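Local coordinates for protein beta-Lactamase/D-Alanine Carboxypeptidase (Pseudomonas syringae pv. tomato, PDB 5EVI) that probably catalyses the hydrolysis of beta-lactams to substituted beta-amino acids, as a member of the class-C beta-lactamase family, at residues I34-R38 with I236-E240; I282-L288 with V353-Y357; A274-T280 with T313-K318; T74-A78 with L162-A167. All blocks are in the same frame, centred on the assembly; numbering follows the deposited sequence.

Interaction 1: I34-R38 with I236-E240; sequences IAITR and IRFVE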
loop_
_atom_site.group_PDB
_atom_site.type_symbol
_atom_site.label_atom_id
_atom_site.label_comp_id
_atom_site.label_asym_id
_atom_site.label_seq_id
_atom_site.Cartn_x
_atom_site.Cartn_y
_atom_site.Cartn_z
ATOM N N ILE D 34 -14.617 -0.938 8.348
ATOM C CA ILE D 34 -13.843 0.233 8.814
ATOM C C ILE D 34 -13.203 -0.126 10.157
ATOM O O ILE D 34 -13.896 -0.606 11.047
ATOM C CB ILE D 34 -14.763 1.471 8.974
ATOM C CG1 ILE D 34 -15.363 1.878 7.628
ATOM C CG2 ILE D 34 -14.023 2.652 9.612
ATOM C CD1 ILE D 34 -16.499 2.885 7.705
ATOM N N ALA D 35 -11.892 0.061 10.270
ATOM C CA ALA D 35 -11.164 0.000 11.542
ATOM C C ALA D 35 -10.647 1.393 11.879
ATOM O O ALA D 35 -10.134 2.068 10.998
ATOM C CB ALA D 35 -9.995 -0.953 11.410
ATOM N N ILE D 36 -10.775 1.806 13.141
ATOM C CA ILE D 36 -10.159 3.045 13.640
ATOM C C ILE D 36 -9.285 2.730 14.848
ATOM O O ILE D 36 -9.676 1.939 15.702
ATOM C CB ILE D 36 -11.222 4.098 14.051
ATOM C CG1 ILE D 36 -12.228 4.321 12.919
ATOM C CG2 ILE D 36 -10.549 5.425 14.422
ATOM C CD1 ILE D 36 -13.440 5.133 13.332
ATOM N N THR D 37 -8.116 3.367 14.933
ATOM C CA THR D 37 -7.254 3.215 16.105
ATOM C C THR D 37 -6.985 4.622 16.649
ATOM O O THR D 37 -6.761 5.556 15.882
ATOM C CB THR D 37 -5.985 2.385 15.807
ATOM O OG1 THR D 37 -5.226 2.189 17.015
ATOM C CG2 THR D 37 -5.128 3.017 14.708
ATOM N N ARG D 38 -7.086 4.759 17.974
ATOM C CA ARG D 38 -6.958 6.049 18.656
ATOM C C ARG D 38 -6.263 5.768 19.990
ATOM O O ARG D 38 -6.867 5.165 20.891
ATOM C CB ARG D 38 -8.348 6.676 18.875
ATOM C CG ARG D 38 -8.452 8.141 18.483
ATOM C CD ARG D 38 -8.067 9.104 19.606
ATOM N NE ARG D 38 -9.187 9.374 20.499
ATOM C CZ ARG D 38 -9.219 10.321 21.444
ATOM N NH1 ARG D 38 -10.315 10.459 22.186
ATOM N NH2 ARG D 38 -8.184 11.143 21.647
ATOM N N ILE D 236 -5.381 -2.861 10.403
ATOM C CA ILE D 236 -5.263 -1.842 11.462
ATOM C C ILE D 236 -4.106 -2.142 12.436
ATOM O O ILE D 236 -3.549 -1.221 13.033
ATOM C CB ILE D 236 -6.605 -1.627 12.217
ATOM C CG1 ILE D 236 -6.622 -0.299 12.999
ATOM C CG2 ILE D 236 -6.916 -2.784 13.155
ATOM C CD1 ILE D 236 -6.588 0.948 12.140
ATOM N N ARG D 237 -3.753 -3.421 12.590
ATOM C CA ARG D 237 -2.555 -3.822 13.349
ATOM C C ARG D 237 -1.275 -3.369 12.639
ATOM O O ARG D 237 -0.334 -2.912 13.290
ATOM C CB ARG D 237 -2.520 -5.342 13.560
ATOM C CG ARG D 237 -1.558 -5.820 14.640
ATOM C CD ARG D 237 -1.336 -7.323 14.558
ATOM N NE ARG D 237 -1.071 -7.929 15.862
ATOM C CZ ARG D 237 0.119 -7.996 16.474
ATOM N NH1 ARG D 237 1.225 -7.482 15.926
ATOM N NH2 ARG D 237 0.205 -8.584 17.666
ATOM N N PHE D 238 -1.250 -3.509 11.313
ATOM C CA PHE D 238 -0.144 -3.010 10.497
ATOM C C PHE D 238 -0.047 -1.484 10.556
ATOM O O PHE D 238 1.052 -0.942 10.554
ATOM C CB PHE D 238 -0.283 -3.480 9.046
ATOM C CG PHE D 238 0.896 -3.135 8.173
ATOM C CD1 PHE D 238 2.180 -3.557 8.511
ATOM C CD2 PHE D 238 0.724 -2.403 7.003
ATOM C CE1 PHE D 238 3.267 -3.246 7.705
ATOM C CE2 PHE D 238 1.809 -2.091 6.192
ATOM C CZ PHE D 238 3.082 -2.513 6.543
ATOM N N VAL D 239 -1.194 -0.805 10.604
ATOM C CA VAL D 239 -1.237 0.652 10.832
ATOM C C VAL D 239 -0.678 0.996 12.226
ATOM O O VAL D 239 0.087 1.954 12.379
ATOM C CB VAL D 239 -2.669 1.220 10.652
ATOM C CG1 VAL D 239 -2.761 2.676 11.109
ATOM C CG2 VAL D 239 -3.103 1.105 9.200
ATOM N N GLU D 240 -1.059 0.213 13.233
ATOM C CA GLU D 240 -0.506 0.374 14.581
ATOM C C GLU D 240 1.002 0.077 14.660
ATOM O O GLU D 240 1.716 0.725 15.432
ATOM C CB GLU D 240 -1.290 -0.457 15.596
ATOM C CG GLU D 240 -2.630 0.176 15.925
ATOM C CD GLU D 240 -3.497 -0.683 16.819
ATOM O OE1 GLU D 240 -2.960 -1.470 17.633
ATOM O OE2 GLU D 240 -4.732 -0.562 16.710
#
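The carboxylate of Glu240 is the flat group that meets Thr37, and the hydroxyl comes to it from above the plane. Thr37 OG1 donates to Glu240 OE2 at 2.8 Å, lying 51° out of that plane, so the bond is short without being coplanar. Thr37 CB also comes to 3.3 Å from Glu240 OE2. The same oxygen accepts a second hydrogen bond from Gln42 NE2. The threonine torsion (chi1 -176°) turns OG1 away from its own backbone N and out to the acid, while the methyl is left for apolar contact.

That methyl, Thr37 CG2, packs against Ile236 CD1 at 3.6 Å, the two side chains crossing obliquely. Two residues earlier on the strand, Ala35 CB presses on Ile236 CB at 3.5 Å. Ala35 and Thr37 thus present alternate side chains to helix 232-243, whereas Ile36 points to the other side, onto Ile359 and Leu360 of helix 349-363. The segment axes pass 9.0 Å apart at 26°; with the alternation of side chains, this places helix 232-243 on one face of the sheet.

Chemically, the contact divides into a buried aliphatic patch round Ile236 and one polar link at the partly exposed Glu240. Two donors converging on OE2 would probably stabilise the carboxylate in its ionised form and restrict its rotation.

Interaction 2: I282-L288 with V353-Y357; sequences IHLDVLL and VKLAY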
loop_
_atom_site.group_PDB
_atom_site.type_symbol
_atom_site.label_atom_id
_atom_site.label_comp_id
_atom_site.label_asym_id
_atom_site.label_seq_id
_atom_site.Cartn_x
_atom_site.Cartn_y
_atom_site.Cartn_z
ATOM N N ILE D 282 -2.884 19.775 7.859
ATOM C CA ILE D 282 -3.478 18.898 6.849
ATOM C C ILE D 282 -4.738 19.548 6.274
ATOM O O ILE D 282 -5.671 19.852 7.022
ATOM C CB ILE D 282 -3.836 17.522 7.468
ATOM C CG1 ILE D 282 -2.590 16.872 8.083
ATOM C CG2 ILE D 282 -4.450 16.585 6.421
ATOM C CD1 ILE D 282 -2.915 15.875 9.159
ATOM N N HIS D 283 -4.749 19.770 4.957
ATOM C CA HIS D 283 -5.892 20.342 4.240
ATOM C C HIS D 283 -6.521 19.291 3.326
ATOM O O HIS D 283 -5.826 18.672 2.508
ATOM C CB HIS D 283 -5.439 21.556 3.424
ATOM C CG HIS D 283 -5.189 22.779 4.253
ATOM N ND1 HIS D 283 -3.928 23.287 4.484
ATOM C CD2 HIS D 283 -6.047 23.591 4.913
ATOM C CE1 HIS D 283 -4.021 24.358 5.254
ATOM N NE2 HIS D 283 -5.296 24.569 5.520
ATOM N N LEU D 284 -7.827 19.081 3.476
ATOM C CA LEU D 284 -8.550 18.088 2.661
ATOM C C LEU D 284 -8.398 18.287 1.145
ATOM O O LEU D 284 -8.255 17.303 0.420
ATOM C CB LEU D 284 -10.032 18.050 3.041
ATOM C CG LEU D 284 -10.923 17.018 2.322
ATOM C CD1 LEU D 284 -10.496 15.593 2.627
ATOM C CD2 LEU D 284 -12.400 17.227 2.648
ATOM N N ASP D 285 -8.423 19.536 0.661
ATOM C CA ASP D 285 -8.257 19.773 -0.805
ATOM C C ASP D 285 -6.950 19.187 -1.285
ATOM O O ASP D 285 -6.906 18.601 -2.361
ATOM C CB ASP D 285 -8.247 21.245 -1.266
ATOM C CG ASP D 285 -8.632 22.196 -0.205
ATOM O OD1 ASP D 285 -9.785 22.659 -0.250
ATOM O OD2 ASP D 285 -7.780 22.458 0.678
ATOM N N VAL D 286 -5.895 19.373 -0.479
ATOM C CA VAL D 286 -4.552 18.905 -0.815
ATOM C C VAL D 286 -4.511 17.369 -0.837
ATOM O O VAL D 286 -3.893 16.793 -1.719
ATOM C CB VAL D 286 -3.474 19.440 0.175
ATOM C CG1 VAL D 286 -2.104 18.885 -0.172
ATOM C CG2 VAL D 286 -3.439 20.972 0.203
ATOM N N LEU D 287 -5.159 16.718 0.140
ATOM C CA LEU D 287 -5.214 15.246 0.183
ATOM C C LEU D 287 -5.946 14.724 -1.052
ATOM O O LEU D 287 -5.538 13.733 -1.668
ATOM C CB LEU D 287 -5.939 14.745 1.435
ATOM C CG LEU D 287 -5.411 15.090 2.821
ATOM C CD1 LEU D 287 -6.260 14.368 3.854
ATOM C CD2 LEU D 287 -3.943 14.719 2.982
ATOM N N LEU D 288 -7.030 15.400 -1.413
ATOM C CA LEU D 288 -7.800 15.004 -2.575
ATOM C C LEU D 288 -6.972 15.156 -3.856
ATOM O O LEU D 288 -6.896 14.216 -4.643
ATOM C CB LEU D 288 -9.115 15.782 -2.658
ATOM C CG LEU D 288 -10.104 15.442 -1.550
ATOM C CD1 LEU D 288 -11.249 16.433 -1.588
ATOM C CD2 LEU D 288 -10.615 14.006 -1.659
ATOM N N VAL D 353 -10.986 9.286 0.680
ATOM C CA VAL D 353 -10.286 10.302 1.439
ATOM C C VAL D 353 -11.255 11.164 2.268
ATOM O O VAL D 353 -11.016 11.380 3.455
ATOM C CB VAL D 353 -9.427 11.166 0.493
ATOM C CG1 VAL D 353 -8.833 12.366 1.214
ATOM C CG2 VAL D 353 -8.312 10.315 -0.119
ATOM N N LYS D 354 -12.329 11.645 1.636
ATOM C CA LYS D 354 -13.337 12.494 2.322
ATOM C C LYS D 354 -13.973 11.738 3.481
ATOM O O LYS D 354 -14.078 12.258 4.595
ATOM C CB LYS D 354 -14.435 12.986 1.370
ATOM C CG LYS D 354 -14.060 14.206 0.540
ATOM C CD LYS D 354 -15.269 14.866 -0.115
ATOM C CE LYS D 354 -15.788 14.093 -1.321
ATOM N NZ LYS D 354 -16.000 15.002 -2.493
ATOM N N LEU D 355 -14.380 10.498 3.215
ATOM C CA LEU D 355 -14.904 9.625 4.262
ATOM C C LEU D 355 -13.946 9.476 5.448
ATOM O O LEU D 355 -14.346 9.699 6.591
ATOM C CB LEU D 355 -15.278 8.242 3.691
ATOM C CG LEU D 355 -15.758 7.238 4.745
ATOM C CD1 LEU D 355 -16.971 7.812 5.472
ATOM C CD2 LEU D 355 -16.062 5.876 4.142
ATOM N N ALA D 356 -12.707 9.060 5.188
ATOM C CA ALA D 356 -11.736 8.847 6.262
ATOM C C ALA D 356 -11.416 10.177 6.966
ATOM O O ALA D 356 -11.379 10.216 8.188
ATOM C CB ALA D 356 -10.479 8.155 5.742
ATOM N N TYR D 357 -11.261 11.267 6.206
ATOM C CA TYR D 357 -11.051 12.595 6.819
ATOM C C TYR D 357 -12.201 12.959 7.795
ATOM O O TYR D 357 -11.944 13.388 8.930
ATOM C CB TYR D 357 -10.869 13.693 5.773
ATOM C CG TYR D 357 -10.394 15.017 6.355
ATOM C CD1 TYR D 357 -9.046 15.379 6.295
ATOM C CD2 TYR D 357 -11.286 15.907 6.976
ATOM C CE1 TYR D 357 -8.605 16.578 6.813
ATOM C CE2 TYR D 357 -10.843 17.111 7.507
ATOM C CZ TYR D 357 -9.509 17.440 7.423
ATOM O OH TYR D 357 -9.080 18.635 7.950
HETATM O O HOH W 1 -9.450 20.396 5.341
#
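One water ties Tyr357 to Leu284: it accepts the proton of Leu284 N at 2.8 Å and lies 3.2 Å from Tyr357 OH. The amide it takes belongs to the first turn of helix 284-290, just after His283 at the N-cap position, so a backbone N-H at the helix start is satisfied through solvent. No direct hydrogen bond crosses between the segments.

The rest is hydrophobic. Leu284 CB stands 4.3 Å from the Tyr357 ring centroid, 8° off the ring normal, a CH-pi contact over one face. The ring edge meets Leu287 CD1 at 3.8 Å from Tyr357 CD1, with Ile282 CG2 farther along the same rim. With its CG turned opposite the backbone N (chi1 -177°), Leu284 sends CD1 on to Tyr357 CB at 3.7 Å. Val353 CG1 lies against Leu287 CB at 3.8 Å, while Leu288 CD2 slides past Val353 CB. The aliphatic stem of Lys354 lies across Leu284 and Leu288.

The helix segments run roughly antiparallel, 143° between directions and 10.4 Å between axes. The sheet packs against both helices: Val353 and Ala356 rest on Tyr328 of strand 326-332, and Leu287 reaches Tyr278 of strand 276-278.

Interaction 3: A274-T280 with T313-K318; sequences AWEQYPT and TAWVNK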
loop_
_atom_site.group_PDB
_atom_site.type_symbol
_atom_site.label_atom_id
_atom_site.label_comp_id
_atom_site.label_asym_id
_atom_site.label_seq_id
_atom_site.Cartn_x
_atom_site.Cartn_y
_atom_site.Cartn_z
ATOM N N ALA D 274 6.818 3.550 -1.160
ATOM C CA ALA D 274 5.415 3.161 -1.374
ATOM C C ALA D 274 4.402 4.075 -0.627
ATOM O O ALA D 274 3.464 4.580 -1.250
ATOM C CB ALA D 274 5.187 1.677 -1.087
ATOM N N TRP D 275 4.577 4.309 0.678
ATOM C CA TRP D 275 3.752 5.303 1.377
ATOM C C TRP D 275 3.857 6.706 0.742
ATOM O O TRP D 275 4.866 7.061 0.119
ATOM C CB TRP D 275 4.098 5.402 2.867
ATOM C CG TRP D 275 3.859 4.183 3.689
ATOM C CD1 TRP D 275 4.803 3.368 4.244
ATOM C CD2 TRP D 275 2.597 3.669 4.103
ATOM N NE1 TRP D 275 4.199 2.364 4.969
ATOM C CE2 TRP D 275 2.846 2.534 4.906
ATOM C CE3 TRP D 275 1.269 4.069 3.889
ATOM C CZ2 TRP D 275 1.817 1.791 5.491
ATOM C CZ3 TRP D 275 0.250 3.318 4.469
ATOM C CH2 TRP D 275 0.531 2.185 5.234
ATOM N N GLU D 276 2.774 7.465 0.876
ATOM C CA GLU D 276 2.686 8.866 0.496
ATOM C C GLU D 276 2.220 9.644 1.708
ATOM O O GLU D 276 1.380 9.139 2.474
ATOM C CB GLU D 276 1.688 9.016 -0.663
ATOM C CG GLU D 276 2.083 8.138 -1.846
ATOM C CD GLU D 276 1.220 8.290 -3.083
ATOM O OE1 GLU D 276 0.271 9.115 -3.110
ATOM O OE2 GLU D 276 1.498 7.543 -4.048
ATOM N N GLN D 277 2.755 10.857 1.907
ATOM C CA GLN D 277 2.390 11.650 3.100
ATOM C C GLN D 277 2.271 13.135 2.840
ATOM O O GLN D 277 2.756 13.654 1.830
ATOM C CB GLN D 277 3.388 11.416 4.252
ATOM C CG GLN D 277 4.743 12.086 4.062
ATOM C CD GLN D 277 5.772 11.777 5.142
ATOM O OE1 GLN D 277 6.492 12.686 5.624
ATOM N NE2 GLN D 277 5.902 10.521 5.485
ATOM N N TYR D 278 1.650 13.816 3.795
ATOM C CA TYR D 278 1.358 15.242 3.696
ATOM C C TYR D 278 1.701 15.891 5.036
ATOM O O TYR D 278 1.254 15.418 6.085
ATOM C CB TYR D 278 -0.116 15.475 3.342
ATOM C CG TYR D 278 -0.530 14.769 2.070
ATOM C CD1 TYR D 278 -0.478 15.418 0.847
ATOM C CD2 TYR D 278 -0.947 13.426 2.084
ATOM C CE1 TYR D 278 -0.832 14.777 -0.329
ATOM C CE2 TYR D 278 -1.288 12.768 0.910
ATOM C CZ TYR D 278 -1.232 13.447 -0.299
ATOM O OH TYR D 278 -1.562 12.819 -1.483
ATOM N N PRO D 279 2.498 16.970 5.004
ATOM C CA PRO D 279 2.881 17.606 6.246
ATOM C C PRO D 279 1.759 18.440 6.860
ATOM O O PRO D 279 0.944 19.024 6.152
ATOM C CB PRO D 279 4.058 18.498 5.837
ATOM C CG PRO D 279 3.760 18.858 4.424
ATOM C CD PRO D 279 3.148 17.611 3.840
ATOM N N THR D 280 1.741 18.466 8.183
ATOM C CA THR D 280 0.841 19.320 8.953
ATOM C C THR D 280 1.129 20.791 8.599
ATOM O O THR D 280 2.284 21.131 8.295
ATOM C CB THR D 280 1.068 19.082 10.467
ATOM O OG1 THR D 280 0.010 19.660 11.237
ATOM C CG2 THR D 280 2.410 19.665 10.933
ATOM N N THR D 313 3.966 13.934 12.689
ATOM C CA THR D 313 2.776 14.771 12.525
ATOM C C THR D 313 2.125 14.644 11.131
ATOM O O THR D 313 1.064 15.220 10.908
ATOM C CB THR D 313 3.126 16.257 12.765
ATOM O OG1 THR D 313 4.255 16.609 11.957
ATOM C CG2 THR D 313 3.449 16.514 14.214
ATOM N N ALA D 314 2.746 13.902 10.204
ATOM C CA ALA D 314 2.296 13.869 8.802
ATOM C C ALA D 314 1.184 12.861 8.601
ATOM O O ALA D 314 1.257 11.755 9.125
ATOM C CB ALA D 314 3.446 13.517 7.870
ATOM N N TRP D 315 0.199 13.240 7.796
ATOM C CA TRP D 315 -0.837 12.321 7.310
ATOM C C TRP D 315 -0.248 11.354 6.276
ATOM O O TRP D 315 -0.013 11.722 5.126
ATOM C CB TRP D 315 -1.993 13.127 6.709
ATOM C CG TRP D 315 -3.152 12.341 6.200
ATOM C CD1 TRP D 315 -3.245 11.652 5.012
ATOM C CD2 TRP D 315 -4.431 12.220 6.831
ATOM N NE1 TRP D 315 -4.489 11.089 4.892
ATOM C CE2 TRP D 315 -5.239 11.421 5.993
ATOM C CE3 TRP D 315 -4.961 12.689 8.039
ATOM C CZ2 TRP D 315 -6.556 11.075 6.327
ATOM C CZ3 TRP D 315 -6.277 12.344 8.380
ATOM C CH2 TRP D 315 -7.061 11.545 7.523
ATOM N N VAL D 316 -0.022 10.115 6.688
ATOM C CA VAL D 316 0.565 9.110 5.819
ATOM C C VAL D 316 -0.559 8.216 5.330
ATOM O O VAL D 316 -1.352 7.696 6.132
ATOM C CB VAL D 316 1.615 8.255 6.545
ATOM C CG1 VAL D 316 2.263 7.258 5.572
ATOM C CG2 VAL D 316 2.647 9.147 7.222
ATOM N N ASN D 317 -0.630 8.036 4.014
ATOM C CA ASN D 317 -1.708 7.259 3.431
ATOM C C ASN D 317 -1.309 6.405 2.238
ATOM O O ASN D 317 -0.255 6.601 1.650
ATOM C CB ASN D 317 -2.917 8.160 3.087
ATOM C CG ASN D 317 -2.675 9.087 1.904
ATOM O OD1 ASN D 317 -1.584 9.147 1.323
ATOM N ND2 ASN D 317 -3.715 9.793 1.518
ATOM N N LYS D 318 -2.177 5.446 1.904
ATOM C CA LYS D 318 -2.081 4.719 0.657
ATOM C C LYS D 318 -3.473 4.280 0.196
ATOM O O LYS D 318 -4.225 3.662 0.973
ATOM C CB LYS D 318 -1.148 3.516 0.818
ATOM C CG LYS D 318 -0.811 2.750 -0.455
ATOM C CD LYS D 318 0.113 3.528 -1.391
ATOM C CE LYS D 318 0.108 2.941 -2.795
ATOM N NZ LYS D 318 -0.974 3.464 -3.682
HETATM O O HOH W 2 -1.597 10.181 -1.382
HETATM O O HOH W 3 -0.790 6.078 -4.186
HETATM O O HOH W 4 3.889 17.206 9.405
#
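Asn317 N gives Glu276 O a 2.8 Å backbone bond that is nearly straight (176° at the hydrogen), and Glu276 N returns one to Asn317 O at 3.2 Å. Two such hydrogen-bonded pairs join the antiparallel strands; the second, Tyr278 with Trp315, is more bent, with Tyr278 N meeting Trp315 O from above the carbonyl plane. Between them, Gln277 and Val316 make the non-hydrogen-bonded pair, where Gln277 CA approaches Trp315 O at 3.1 Å in a CA-H...O contact.

Water-mediated bonds link Glu276, Tyr278 and Asn317: one water donates to Glu276 OE1 and Asn317 OD1 and accepts from Tyr278 OH at 2.6 Å. Another accepts from Lys318 NZ.

Lys318 NZ also hydrogen-bonds Tyr154 OH and forms a salt bridge to a sulfate, probably from the crystallisation liquor, consistent with the anion-binding active site of SxxK enzymes; Glu276 OE2 is held directly by a salt bridge to Arg152.

Apolar packing brings Val316 CG1 to Trp275 CE3 at 3.7 Å and Tyr278 CD2 to Trp315 CD1 at 4.1 Å. Asn317 CG, between its backbone N and carbonyl carbon (chi1 71°), carries the amide to the Tyr278 edge, planes 89° apart.

Strand 276-278 sits between 269-271 and 315-321 in the sheet, and helix 70-83 packs on Ala274, Trp275 and Lys318.

Interaction 4: T74-A78 with L162-A167; sequences TATLA and LGVIAA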
loop_
_atom_site.group_PDB
_atom_site.type_symbol
_atom_site.label_atom_id
_atom_site.label_comp_id
_atom_site.label_asym_id
_atom_site.label_seq_id
_atom_site.Cartn_x
_atom_site.Cartn_y
_atom_site.Cartn_z
ATOM N N THR D 74 5.454 -4.778 0.433
ATOM C CA THR D 74 6.667 -5.009 -0.349
ATOM C C THR D 74 7.788 -4.088 0.130
ATOM O O THR D 74 8.926 -4.537 0.280
ATOM C CB THR D 74 6.436 -4.791 -1.847
ATOM O OG1 THR D 74 5.628 -5.859 -2.347
ATOM C CG2 THR D 74 7.738 -4.777 -2.621
ATOM N N ALA D 75 7.465 -2.804 0.321
ATOM C CA ALA D 75 8.434 -1.824 0.787
ATOM C C ALA D 75 8.957 -2.164 2.183
ATOM O O ALA D 75 10.146 -2.080 2.435
ATOM C CB ALA D 75 7.836 -0.423 0.742
ATOM N N THR D 76 8.073 -2.588 3.076
ATOM C CA THR D 76 8.497 -3.063 4.387
ATOM C C THR D 76 9.419 -4.285 4.253
ATOM O O THR D 76 10.449 -4.357 4.929
ATOM C CB THR D 76 7.302 -3.333 5.298
ATOM O OG1 THR D 76 6.383 -2.224 5.206
ATOM C CG2 THR D 76 7.782 -3.526 6.738
ATOM N N LEU D 77 9.113 -5.191 3.322
ATOM C CA LEU D 77 9.987 -6.364 3.081
ATOM C C LEU D 77 11.393 -5.902 2.700
ATOM O O LEU D 77 12.378 -6.362 3.275
ATOM C CB LEU D 77 9.420 -7.260 1.976
ATOM C CG LEU D 77 9.988 -8.678 1.870
ATOM C CD1 LEU D 77 9.345 -9.575 2.924
ATOM C CD2 LEU D 77 9.764 -9.246 0.473
ATOM N N ALA D 78 11.482 -4.973 1.751
ATOM C CA ALA D 78 12.791 -4.431 1.332
ATOM C C ALA D 78 13.544 -3.702 2.468
ATOM O O ALA D 78 14.761 -3.895 2.641
ATOM C CB ALA D 78 12.616 -3.518 0.139
ATOM N N LEU D 162 11.245 -4.233 -6.729
ATOM C CA LEU D 162 11.695 -4.076 -5.334
ATOM C C LEU D 162 11.430 -5.345 -4.512
ATOM O O LEU D 162 12.294 -5.790 -3.757
ATOM C CB LEU D 162 11.023 -2.861 -4.675
ATOM C CG LEU D 162 11.467 -2.427 -3.274
ATOM C CD1 LEU D 162 12.926 -2.001 -3.252
ATOM C CD2 LEU D 162 10.578 -1.297 -2.769
ATOM N N GLY D 163 10.244 -5.927 -4.671
ATOM C CA GLY D 163 9.908 -7.198 -4.018
ATOM C C GLY D 163 10.775 -8.373 -4.457
ATOM O O GLY D 163 11.134 -9.225 -3.635
ATOM N N VAL D 164 11.117 -8.410 -5.748
ATOM C CA VAL D 164 11.994 -9.450 -6.313
ATOM C C VAL D 164 13.421 -9.322 -5.757
ATOM O O VAL D 164 14.040 -10.333 -5.417
ATOM C CB VAL D 164 11.992 -9.425 -7.869
ATOM C CG1 VAL D 164 13.042 -10.368 -8.454
ATOM C CG2 VAL D 164 10.613 -9.794 -8.405
ATOM N N ILE D 165 13.930 -8.090 -5.667
ATOM C CA ILE D 165 15.238 -7.809 -5.039
ATOM C C ILE D 165 15.247 -8.153 -3.538
ATOM O O ILE D 165 16.219 -8.730 -3.049
ATOM C CB ILE D 165 15.684 -6.333 -5.269
ATOM C CG1 ILE D 165 16.055 -6.124 -6.741
ATOM C CG2 ILE D 165 16.881 -5.957 -4.389
ATOM C CD1 ILE D 165 16.295 -4.681 -7.144
ATOM N N ALA D 166 14.177 -7.805 -2.820
ATOM C CA ALA D 166 14.090 -8.045 -1.367
ATOM C C ALA D 166 14.014 -9.534 -0.996
ATOM O O ALA D 166 14.640 -9.966 -0.026
ATOM C CB ALA D 166 12.905 -7.296 -0.773
ATOM N N ALA D 167 13.242 -10.304 -1.761
ATOM C CA ALA D 167 13.117 -11.752 -1.555
ATOM C C ALA D 167 14.394 -12.500 -1.952
ATOM O O ALA D 167 14.806 -13.434 -1.268
ATOM C CB ALA D 167 11.927 -12.297 -2.329
#
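Thr74, Leu77 and Ala78 of helix 70-83 meet Leu162, Gly163 and Ala166 of helix 156-169 in a close helix-helix packing, part of the helical region beside the large sheet in the serine beta-lactamase fold. The segment axes pass 8.7 Å apart at 35°, and CA atoms of Ala78 and Ala166 come as near as 4.7 Å. This closeness depends on small residues at the crossing, since alanine and glycine bring the backbones together with little side chain between them. No hydrogen bond crosses the interface.

The main side chains point at one another in a staggered way. Ala78 CB is directed at the other helix and fits between residues one turn apart, with Leu162 CD1 at 3.7 Å on one flank and Ala166 CB at 3.9 Å on the other. Leu162 CG lies beside its carbonyl carbon (chi1 -173°), so that CD1 lies on Ala78 while CD2 faces the backbone of Ala75. In return, Ala166 CB points at the first helix and lodges against Ala78 CA at 3.6 Å, while Leu77 CD2 touches it at 3.9 Å from the neighbouring side.

Thr74 divides its two branches. Its hydroxyl hydrogen-bonds Glu224 O, while its methyl meets the second helix. Phe174 of helix 174-186 touches both Thr74 and Leu77, closing the packing on that flank. With OG1 beside the backbone N (chi1 -71°), the methyl CG2 of Thr74 takes the place across from N and lies over the bare backbone of Gly163, 3.4 Å from Gly163 N.

Overall arrangement
Interaction 4 (74-78 with 162-167) is nested along the chain inside the loop closed by interaction 1 (34-38 with 236-240); both close before the intertwined interactions 2 and 3 begin. Interaction 3 links strands in the middle of the large antiparallel sheet, to which strand 31-38 of interaction 1 also belongs. Interactions 2 and 3, centres about 11 Å apart, touch where Leu287 packs on Tyr278 and Trp315. Interactions 1 and 4 lie about 23 Å apart between centres, yet Phe238 reaches Thr76. Interactions 1 and 2 place helices on opposite faces of the sheet, and interaction 3, with Lys318, meets helix 70-83 of interaction 4 where Ala274 touches Ala75, consistent with an active site between sheet and helical region.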